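Local coordinates for ABC transporter substrate binding protein (Ribose) (Agrobacterium vitis, PDB 5DKV), which binds alpha-D-tagatopyranose in the crystal and probably serves as the sugar-binding component of a bacterial ABC transporter, at residues F28-P34 and P85-A91. Residues are numbered along the deposited sequence; the frame is centred on the assembly and turned at random.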
loop_
_atom_site.group_PDB
_atom_site.type_symbol
_atom_site.label_atom_id
_atom_site.label_comp_id
_atom_site.label_asym_id
_atom_site.label_seq_id
_atom_site.Cartn_x
_atom_site.Cartn_y
_atom_site.Cartn_z
ATOM N N PHE A 28 -11.463 -19.320 15.590
ATOM C CA PHE A 28 -10.849 -18.114 16.115
ATOM C C PHE A 28 -11.547 -16.857 15.645
ATOM O O PHE A 28 -12.217 -16.857 14.614
ATOM C CB PHE A 28 -9.380 -18.086 15.716
ATOM C CG PHE A 28 -8.549 -19.159 16.379
ATOM C CD1 PHE A 28 -8.229 -19.078 17.715
ATOM C CD2 PHE A 28 -8.070 -20.232 15.649
ATOM C CE1 PHE A 28 -7.446 -20.050 18.318
ATOM C CE2 PHE A 28 -7.306 -21.212 16.247
ATOM C CZ PHE A 28 -6.985 -21.119 17.586
ATOM N N ARG A 29 -11.381 -15.796 16.421
ATOM C CA ARG A 29 -11.802 -14.458 16.026
ATOM C C ARG A 29 -10.562 -13.606 15.789
ATOM O O ARG A 29 -9.816 -13.310 16.713
ATOM C CB ARG A 29 -12.706 -13.848 17.093
ATOM C CG ARG A 29 -14.023 -14.594 17.200
ATOM C CD ARG A 29 -14.712 -14.360 18.527
ATOM N NE ARG A 29 -15.086 -12.961 18.712
ATOM C CZ ARG A 29 -14.493 -12.123 19.565
ATOM N NH1 ARG A 29 -13.479 -12.530 20.320
ATOM N NH2 ARG A 29 -14.925 -10.868 19.662
ATOM N N ILE A 30 -10.331 -13.258 14.529
ATOM C CA ILE A 30 -9.129 -12.534 14.127
ATOM C C ILE A 30 -9.526 -11.152 13.638
ATOM O O ILE A 30 -10.356 -11.018 12.738
ATOM C CB ILE A 30 -8.365 -13.303 13.018
ATOM C CG1 ILE A 30 -7.914 -14.666 13.534
ATOM C CG2 ILE A 30 -7.159 -12.477 12.492
ATOM C CD1 ILE A 30 -7.451 -15.633 12.437
ATOM N N ALA A 31 -8.966 -10.117 14.254
ATOM C CA ALA A 31 -9.308 -8.748 13.896
ATOM C C ALA A 31 -8.443 -8.244 12.750
ATOM O O ALA A 31 -7.281 -8.631 12.633
ATOM C CB ALA A 31 -9.144 -7.857 15.072
ATOM N N LEU A 32 -9.029 -7.411 11.902
ATOM C CA LEU A 32 -8.305 -6.742 10.822
ATOM C C LEU A 32 -8.639 -5.268 10.877
ATOM O O LEU A 32 -9.793 -4.888 10.763
ATOM C CB LEU A 32 -8.647 -7.341 9.453
ATOM C CG LEU A 32 -8.059 -6.608 8.252
ATOM C CD1 LEU A 32 -6.516 -6.510 8.293
ATOM C CD2 LEU A 32 -8.532 -7.324 6.962
ATOM N N ILE A 33 -7.603 -4.459 11.092
ATOM C CA ILE A 33 -7.706 -3.020 11.182
ATOM C C ILE A 33 -6.930 -2.397 10.003
ATOM O O ILE A 33 -5.708 -2.391 9.986
ATOM C CB ILE A 33 -7.152 -2.499 12.531
ATOM C CG1 ILE A 33 -7.920 -3.121 13.703
ATOM C CG2 ILE A 33 -7.263 -0.951 12.558
ATOM C CD1 ILE A 33 -7.365 -2.805 15.088
ATOM N N PRO A 34 -7.644 -1.897 8.994
ATOM C CA PRO A 34 -6.966 -1.346 7.806
ATOM C C PRO A 34 -6.389 0.032 8.099
ATOM O O PRO A 34 -6.665 0.617 9.153
ATOM C CB PRO A 34 -8.087 -1.251 6.781
ATOM C CG PRO A 34 -9.268 -0.894 7.639
ATOM C CD PRO A 34 -9.105 -1.724 8.910
ATOM N N PRO A 85 -10.230 -10.031 20.766
ATOM C CA PRO A 85 -9.981 -10.929 19.646
ATOM C C PRO A 85 -8.847 -11.877 19.963
ATOM O O PRO A 85 -8.033 -11.573 20.842
ATOM C CB PRO A 85 -9.612 -9.976 18.519
ATOM C CG PRO A 85 -8.916 -8.878 19.205
ATOM C CD PRO A 85 -9.680 -8.688 20.497
ATOM N N ASP A 86 -8.796 -13.011 19.267
ATOM C CA ASP A 86 -7.712 -13.978 19.478
ATOM C C ASP A 86 -6.375 -13.496 18.899
ATOM O O ASP A 86 -5.292 -13.869 19.391
ATOM C CB ASP A 86 -8.109 -15.336 18.870
ATOM C CG ASP A 86 -9.315 -15.947 19.574
ATOM O OD1 ASP A 86 -9.243 -16.133 20.809
ATOM O OD2 ASP A 86 -10.344 -16.200 18.908
ATOM N N ALA A 87 -6.459 -12.698 17.837
ATOM C CA ALA A 87 -5.283 -12.066 17.232
ATOM C C ALA A 87 -5.682 -10.792 16.510
ATOM O O ALA A 87 -6.867 -10.609 16.194
ATOM C CB ALA A 87 -4.592 -13.047 16.272
ATOM N N ILE A 88 -4.705 -9.897 16.287
ATOM C CA ILE A 88 -4.936 -8.649 15.545
ATOM C C ILE A 88 -4.005 -8.553 14.355
ATOM O O ILE A 88 -2.784 -8.709 14.488
ATOM C CB ILE A 88 -4.720 -7.394 16.438
ATOM C CG1 ILE A 88 -5.754 -7.368 17.558
ATOM C CG2 ILE A 88 -4.764 -6.093 15.604
ATOM C CD1 ILE A 88 -5.403 -6.431 18.723
ATOM N N LEU A 89 -4.596 -8.333 13.186
ATOM C CA LEU A 89 -3.888 -7.872 12.008
ATOM C C LEU A 89 -4.132 -6.366 11.877
ATOM O O LEU A 89 -5.281 -5.923 11.923
ATOM C CB LEU A 89 -4.395 -8.575 10.763
ATOM C CG LEU A 89 -4.481 -10.110 10.806
ATOM C CD1 LEU A 89 -4.987 -10.654 9.481
ATOM C CD2 LEU A 89 -3.158 -10.742 11.090
ATOM N N ILE A 90 -3.078 -5.572 11.728
ATOM C CA ILE A 90 -3.270 -4.140 11.604
ATOM C C ILE A 90 -2.268 -3.518 10.629
ATOM O O ILE A 90 -1.107 -3.923 10.532
ATOM C CB ILE A 90 -3.161 -3.449 12.987
ATOM C CG1 ILE A 90 -3.314 -1.934 12.848
ATOM C CG2 ILE A 90 -1.836 -3.771 13.604
ATOM C CD1 ILE A 90 -3.557 -1.235 14.179
ATOM N N ALA A 91 -2.745 -2.532 9.886
ATOM C CA ALA A 91 -1.882 -1.695 9.093
ATOM C C ALA A 91 -1.681 -0.359 9.844
ATOM O O ALA A 91 -2.516 0.562 9.726
ATOM C CB ALA A 91 -2.477 -1.455 7.709
#
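Asp86 pairs with both the N-H and the C=O of Arg29, through its carboxylate and its own backbone N. Its OD2 takes the backbone N-H of Arg29 on the anti lone pair at 2.7 Å, nearly straight at 174°, while Asp86 N returns a bond to Arg29 O. With CG of Asp86 lying beside its own backbone N (chi1 -64°), the carboxylate also meets the edge of the Phe28 ring, the two planes 82° apart. The Arg29 guanidinium does not join this carboxylate: the chain bends at chi3, and its NH1 and NH2 bond instead to the carbonyls of Lys84 and Lys83.

From there the strands run parallel, Ala31 and Ile33 each giving and taking one backbone bond. Ala31 N reaches Ala87 O at 2.9 Å, and Leu89 N reaches Ala31 O at 2.8 Å; Leu89 O and Ala91 N carry the pattern on to Ile33.

On the face of Ile30 and Leu32, Leu89 touches both. Its CG meets Ile30 CG2 at 4.0 Å and its CB meets Leu32 CD1 at 3.9 Å, both pairs crossing at a slant; Val284 of helix 276-291 packs on Ile30 and Leu89. On the other face Ile33 and Ile90 lie side by side and point the same way, CB of the first 3.9 Å from CG1 of the second. Ala31 CB touches both Pro85 CB and Ile88 CG1, and also Val80 of helix 70-81.

In this Rossmann-like lobe of a periplasmic binding protein, strand 29-33 lies between 59-62 and 87-90, and helix 70-81 carries the chain from 59-62 back over it. Near the tagatose, Gln73 NE2 bonds to both Pro34 O and Ala91 O. Carboxylate and amide thus supply side-chain polar bonds at the two strand ends, while apolar side chains bury the regular backbone bonds between.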